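Local structure of putative cytoplasmic protein (Salmonella typhimurium, 2GK3) at residues P60-F68 against I86-E96. The protein is of unknown function but probably belongs to the glutamine amidotransferase-like family and assembles as a cytoplasmic hexamer. Residues are numbered along the deposited sequence; the frame is centred on the assembly and turned at random.
Sequences PAHTVQIAF and IGSNTFLLQNE
V64 on helix 61-67 meets I86, T90 and F91 where two short helices, 61-67 and 88-92, run side by side in what is probably a class I glutamine amidotransferase-like fold, their axes 8.9 Å apart and inclined by 25°. The apolar contacts share out V64's two methyls: a chi1 of 172° swings CG1 opposite the backbone N, toward F91, where it meets CD2 at 3.7 Å, while CG2 meets I86 CD1. A61, small enough for close approach, receives that same CD1 against its CA and CB. I16 of strand 12-28 also packs against V64, I86 and F91.

Farther along, the aromatic pair is an offset edge-to-face stack: F91 turns its edge to a face of F68, centroids 5.7 Å apart and planes at 86°.

Polar contacts gather round the Q65 carbonyl. N95 N donates to Q65 O at 3.2 Å, tilted from the carbonyl plane, and water 3 links the same oxygen to E96 N. Q65 lays its aliphatic CG across T90 CG2, and its amide bonds to S36 and Y38 of a third subunit, tying this contact into the hexamer. The long Q94 side chain, extended beyond CG, packs CG on V64 O at 3.5 Å and lays its amide near F68 CB. Both ends of that amide are engaged: OE1 accepts from water 4 at 2.6 Å, and NE2 donates to F91 O at 3.1 Å, lying in the plane of the F91 carbonyl.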
ATOM      1  N   PRO E  60     -17.737  -8.425  13.855  1.00 36.33           N
ATOM      2  CA  PRO E  60     -16.862  -8.227  12.700  1.00 36.06           C
ATOM      3  C   PRO E  60     -15.416  -8.578  13.058  1.00 35.63           C
ATOM      4  O   PRO E  60     -15.049  -8.552  14.233  1.00 35.61           O
ATOM      5  CB  PRO E  60     -16.981  -6.735  12.404  1.00 36.26           C
ATOM      6  CG  PRO E  60     -18.205  -6.258  13.139  1.00 36.80           C
ATOM      7  CD  PRO E  60     -18.435  -7.188  14.269  1.00 36.50           C
ATOM      8  N   ALA E  61     -14.609  -8.898  12.050  1.00 35.00           N
ATOM      9  CA  ALA E  61     -13.181  -9.182  12.239  1.00 34.54           C
ATOM     10  C   ALA E  61     -12.431  -8.203  13.160  1.00 34.27           C
ATOM     11  O   ALA E  61     -11.698  -8.642  14.052  1.00 33.60           O
ATOM     12  CB  ALA E  61     -12.485  -9.286  10.895  1.00 34.68           C
ATOM     13  N   HIS E  62     -12.611  -6.895  12.959  1.00 34.33           N
ATOM     14  CA  HIS E  62     -11.904  -5.905  13.801  1.00 34.71           C
ATOM     15  C   HIS E  62     -12.196  -6.074  15.290  1.00 35.01           C
ATOM     16  O   HIS E  62     -11.315  -5.856  16.122  1.00 36.05           O
ATOM     17  CB  HIS E  62     -12.058  -4.435  13.316  1.00 34.52           C
ATOM     18  CG  HIS E  62     -13.468  -3.931  13.267  1.00 33.54           C
ATOM     19  ND1 HIS E  62     -14.145  -3.735  12.080  1.00 32.53           N
ATOM     20  CD2 HIS E  62     -14.328  -3.577  14.249  1.00 32.50           C
ATOM     21  CE1 HIS E  62     -15.358  -3.287  12.331  1.00 30.89           C
ATOM     22  NE2 HIS E  62     -15.501  -3.199  13.640  1.00 32.61           N
ATOM     23  N   THR E  63     -13.403  -6.516  15.622  1.00 34.80           N
ATOM     24  CA  THR E  63     -13.807  -6.691  17.016  1.00 34.42           C
ATOM     25  C   THR E  63     -13.146  -7.911  17.680  1.00 34.50           C
ATOM     26  O   THR E  63     -12.985  -7.940  18.894  1.00 34.33           O
ATOM     27  CB  THR E  63     -15.348  -6.796  17.116  1.00 34.31           C
ATOM     28  OG1 THR E  63     -15.933  -5.665  16.471  1.00 34.78           O
ATOM     29  CG2 THR E  63     -15.824  -6.846  18.554  1.00 34.50           C
ATOM     30  N   VAL E  64     -12.801  -8.933  16.897  1.00 34.67           N
ATOM     31  CA  VAL E  64     -11.993 -10.039  17.406  1.00 34.61           C
ATOM     32  C   VAL E  64     -10.605  -9.530  17.842  1.00 35.06           C
ATOM     33  O   VAL E  64     -10.101  -9.942  18.884  1.00 34.66           O
ATOM     34  CB  VAL E  64     -11.868 -11.188  16.357  1.00 35.28           C
ATOM     35  CG1 VAL E  64     -10.852 -12.271  16.804  1.00 34.77           C
ATOM     36  CG2 VAL E  64     -13.233 -11.810  16.072  1.00 34.66           C
ATOM     37  N   GLN E  65     -10.019  -8.627  17.046  1.00 35.82           N
ATOM     38  CA  GLN E  65      -8.716  -7.999  17.321  1.00 37.60           C
ATOM     39  C   GLN E  65      -8.666  -7.215  18.636  1.00 38.55           C
ATOM     40  O   GLN E  65      -7.717  -7.360  19.395  1.00 38.97           O
ATOM     41  CB  GLN E  65      -8.298  -7.057  16.183  1.00 37.68           C
ATOM     42  CG  GLN E  65      -8.095  -7.689  14.824  1.00 37.60           C
ATOM     43  CD  GLN E  65      -7.256  -6.805  13.888  1.00 38.81           C
ATOM     44  OE1 GLN E  65      -7.657  -5.690  13.528  1.00 41.05           O
ATOM     45  NE2 GLN E  65      -6.089  -7.310  13.481  1.00 37.44           N
ATOM     46  N   ILE E  66      -9.690  -6.395  18.879  1.00 39.87           N
ATOM     47  CA  ILE E  66      -9.829  -5.530  20.064  1.00 41.08           C
ATOM     48  C   ILE E  66     -10.369  -6.248  21.304  1.00 41.06           C
ATOM     49  O   ILE E  66      -9.977  -5.926  22.437  1.00 41.67           O
ATOM     50  CB  ILE E  66     -10.935  -4.435  19.833  1.00 41.31           C
ATOM     51  CG1 ILE E  66     -10.577  -3.404  18.784  1.00 41.46           C
ATOM     52  CG2 ILE E  66     -11.312  -3.715  21.152  1.00 43.43           C
ATOM     53  CD1 ILE E  66     -11.757  -2.408  18.616  1.00 41.78           C
ATOM     54  N   ALA E  67     -11.314  -7.166  21.093  1.00 40.88           N
ATOM     55  CA  ALA E  67     -12.270  -7.516  22.147  1.00 40.59           C
ATOM     56  C   ALA E  67     -12.838  -8.918  22.070  1.00 40.39           C
ATOM     57  O   ALA E  67     -13.980  -9.144  22.493  1.00 40.09           O
ATOM     58  CB  ALA E  67     -13.434  -6.508  22.146  1.00 40.90           C
ATOM     59  N   PHE E  68     -12.068  -9.865  21.541  1.00 40.26           N
ATOM     60  CA  PHE E  68     -12.509 -11.257  21.603  1.00 39.88           C
ATOM     61  C   PHE E  68     -12.589 -11.710  23.071  1.00 40.20           C
ATOM     62  O   PHE E  68     -11.675 -11.427  23.842  1.00 39.60           O
ATOM     63  CB  PHE E  68     -11.610 -12.200  20.781  1.00 39.18           C
ATOM     64  CG  PHE E  68     -12.178 -13.572  20.664  1.00 37.20           C
ATOM     65  CD1 PHE E  68     -13.139 -13.850  19.708  1.00 36.84           C
ATOM     66  CD2 PHE E  68     -11.844 -14.551  21.580  1.00 35.93           C
ATOM     67  CE1 PHE E  68     -13.721 -15.121  19.635  1.00 38.68           C
ATOM     68  CE2 PHE E  68     -12.416 -15.810  21.523  1.00 35.10           C
ATOM     69  CZ  PHE E  68     -13.348 -16.104  20.548  1.00 36.71           C
ATOM     70  N   ILE E  86     -13.013 -14.959   7.959  1.00 28.45           N
ATOM     71  CA  ILE E  86     -12.017 -14.433   8.881  1.00 27.52           C
ATOM     72  C   ILE E  86     -10.902 -15.476   9.122  1.00 27.15           C
ATOM     73  O   ILE E  86     -11.164 -16.613   9.484  1.00 26.29           O
ATOM     74  CB  ILE E  86     -12.683 -13.876  10.190  1.00 27.59           C
ATOM     75  CG1 ILE E  86     -11.641 -13.458  11.235  1.00 26.79           C
ATOM     76  CG2 ILE E  86     -13.672 -14.880  10.781  1.00 27.32           C
ATOM     77  CD1 ILE E  86     -12.274 -12.789  12.475  1.00 28.27           C
ATOM     78  N   GLY E  87      -9.655 -15.074   8.893  1.00 26.87           N
ATOM     79  CA  GLY E  87      -8.538 -16.003   8.999  1.00 26.88           C
ATOM     80  C   GLY E  87      -8.113 -16.345  10.426  1.00 26.98           C
ATOM     81  O   GLY E  87      -8.489 -15.659  11.406  1.00 26.55           O
ATOM     82  N   SER E  88      -7.323 -17.414  10.545  1.00 26.13           N
ATOM     83  CA  SER E  88      -6.835 -17.862  11.860  1.00 25.75           C
ATOM     84  C   SER E  88      -5.939 -16.830  12.559  1.00 25.89           C
ATOM     85  O   SER E  88      -5.962 -16.714  13.786  1.00 26.22           O
ATOM     86  CB  SER E  88      -6.110 -19.200  11.721  1.00 25.34           C
ATOM     87  OG  SER E  88      -5.004 -19.090  10.859  1.00 23.52           O
ATOM     88  N   ASN E  89      -5.177 -16.070  11.769  1.00 25.98           N
ATOM     89  CA  ASN E  89      -4.278 -15.040  12.280  1.00 26.28           C
ATOM     90  C   ASN E  89      -5.039 -14.013  13.106  1.00 27.05           C
ATOM     91  O   ASN E  89      -4.512 -13.508  14.102  1.00 27.62           O
ATOM     92  CB  ASN E  89      -3.547 -14.331  11.137  1.00 25.97           C
ATOM     93  CG  ASN E  89      -2.462 -15.192  10.480  1.00 25.86           C
ATOM     94  OD1 ASN E  89      -1.908 -16.108  11.088  1.00 25.78           O
ATOM     95  ND2 ASN E  89      -2.128 -14.863   9.241  1.00 25.59           N
ATOM     96  N   THR E  90      -6.278 -13.718  12.718  1.00 27.39           N
ATOM     97  CA  THR E  90      -7.065 -12.708  13.436  1.00 28.03           C
ATOM     98  C   THR E  90      -7.345 -13.149  14.872  1.00 28.62           C
ATOM     99  O   THR E  90      -7.170 -12.355  15.800  1.00 29.21           O
ATOM    100  CB  THR E  90      -8.371 -12.279  12.698  1.00 27.65           C
ATOM    101  OG1 THR E  90      -8.022 -11.701  11.439  1.00 27.28           O
ATOM    102  CG2 THR E  90      -9.154 -11.230  13.520  1.00 26.51           C
ATOM    103  N   PHE E  91      -7.738 -14.413  15.039  1.00 28.39           N
ATOM    104  CA  PHE E  91      -7.949 -15.016  16.356  1.00 27.99           C
ATOM    105  C   PHE E  91      -6.662 -15.184  17.177  1.00 28.24           C
ATOM    106  O   PHE E  91      -6.635 -14.888  18.360  1.00 28.78           O
ATOM    107  CB  PHE E  91      -8.598 -16.368  16.193  1.00 27.63           C
ATOM    108  CG  PHE E  91     -10.012 -16.311  15.718  1.00 27.56           C
ATOM    109  CD1 PHE E  91     -10.323 -16.621  14.397  1.00 25.28           C
ATOM    110  CD2 PHE E  91     -11.045 -15.973  16.593  1.00 28.78           C
ATOM    111  CE1 PHE E  91     -11.631 -16.591  13.937  1.00 24.92           C
ATOM    112  CE2 PHE E  91     -12.375 -15.937  16.132  1.00 29.51           C
ATOM    113  CZ  PHE E  91     -12.656 -16.258  14.787  1.00 26.64           C
ATOM    114  N   LEU E  92      -5.604 -15.663  16.535  1.00 28.27           N
ATOM    115  CA  LEU E  92      -4.343 -15.953  17.189  1.00 27.73           C
ATOM    116  C   LEU E  92      -3.517 -14.717  17.545  1.00 27.82           C
ATOM    117  O   LEU E  92      -2.804 -14.726  18.558  1.00 28.04           O
ATOM    118  CB  LEU E  92      -3.508 -16.902  16.316  1.00 27.48           C
ATOM    119  CG  LEU E  92      -3.980 -18.365  16.307  1.00 27.74           C
ATOM    120  CD1 LEU E  92      -3.464 -19.166  15.113  1.00 23.30           C
ATOM    121  CD2 LEU E  92      -3.624 -19.054  17.633  1.00 27.35           C
ATOM    122  N   LEU E  93      -3.600 -13.683  16.704  1.00 27.45           N
ATOM    123  CA  LEU E  93      -2.732 -12.502  16.769  1.00 27.01           C
ATOM    124  C   LEU E  93      -3.540 -11.233  17.016  1.00 27.45           C
ATOM    125  O   LEU E  93      -3.430 -10.246  16.264  1.00 26.91           O
ATOM    126  CB  LEU E  93      -1.920 -12.355  15.469  1.00 26.68           C
ATOM    127  CG  LEU E  93      -1.087 -13.559  15.022  1.00 26.11           C
ATOM    128  CD1 LEU E  93      -0.441 -13.307  13.668  1.00 25.62           C
ATOM    129  CD2 LEU E  93      -0.039 -13.880  16.092  1.00 25.63           C
ATOM    130  N   GLN E  94      -4.362 -11.276  18.066  1.00 27.92           N
ATOM    131  CA  GLN E  94      -5.065 -10.099  18.560  1.00 28.68           C
ATOM    132  C   GLN E  94      -4.056  -8.985  18.911  1.00 29.16           C
ATOM    133  O   GLN E  94      -2.868  -9.239  19.151  1.00 29.49           O
ATOM    134  CB  GLN E  94      -5.929 -10.456  19.766  1.00 28.53           C
ATOM    135  CG  GLN E  94      -7.040 -11.462  19.473  1.00 28.73           C
ATOM    136  CD  GLN E  94      -7.638 -12.096  20.748  1.00 29.05           C
ATOM    137  OE1 GLN E  94      -7.838 -11.417  21.761  1.00 31.69           O
ATOM    138  NE2 GLN E  94      -7.931 -13.388  20.692  1.00 24.67           N
ATOM    139  N   ASN E  95      -4.538  -7.753  18.889  1.00 30.06           N
ATOM    140  CA  ASN E  95      -3.733  -6.554  19.088  1.00 30.85           C
ATOM    141  C   ASN E  95      -2.834  -6.544  20.340  1.00 31.50           C
ATOM    142  O   ASN E  95      -1.682  -6.112  20.270  1.00 31.68           O
ATOM    143  CB  ASN E  95      -4.660  -5.331  19.046  1.00 31.06           C
ATOM    144  CG  ASN E  95      -5.120  -5.014  17.653  1.00 32.15           C
ATOM    145  OD1 ASN E  95      -4.796  -5.738  16.703  1.00 33.97           O
ATOM    146  ND2 ASN E  95      -5.856  -3.923  17.504  1.00 32.11           N
ATOM    147  N   GLU E  96      -3.350  -7.043  21.462  1.00 32.31           N
ATOM    148  CA  GLU E  96      -2.572  -7.140  22.704  1.00 34.48           C
ATOM    149  C   GLU E  96      -1.409  -8.139  22.585  1.00 33.98           C
ATOM    150  O   GLU E  96      -0.359  -7.966  23.200  1.00 34.29           O
ATOM    151  CB  GLU E  96      -3.471  -7.504  23.893  1.00 34.10           C
ATOM    152  CG  GLU E  96      -4.275  -6.343  24.459  1.00 36.54           C
ATOM    153  CD  GLU E  96      -5.323  -6.804  25.481  1.00 38.63           C
ATOM    154  OE1 GLU E  96      -4.939  -7.315  26.564  1.00 43.58           O
ATOM    155  OE2 GLU E  96      -6.540  -6.664  25.197  1.00 43.28           O
TER
HETATM  156  O   HOH W   1      -9.033  -8.996  21.474  1.00 43.14           O
HETATM  157  O   HOH W   2      -5.923  -9.985  15.012  1.00 36.89           O
HETATM  158  O   HOH W   3      -6.285  -7.294  21.740  1.00 40.30           O
HETATM  159  O   HOH W   4      -9.027 -12.367  23.918  1.00 33.38           O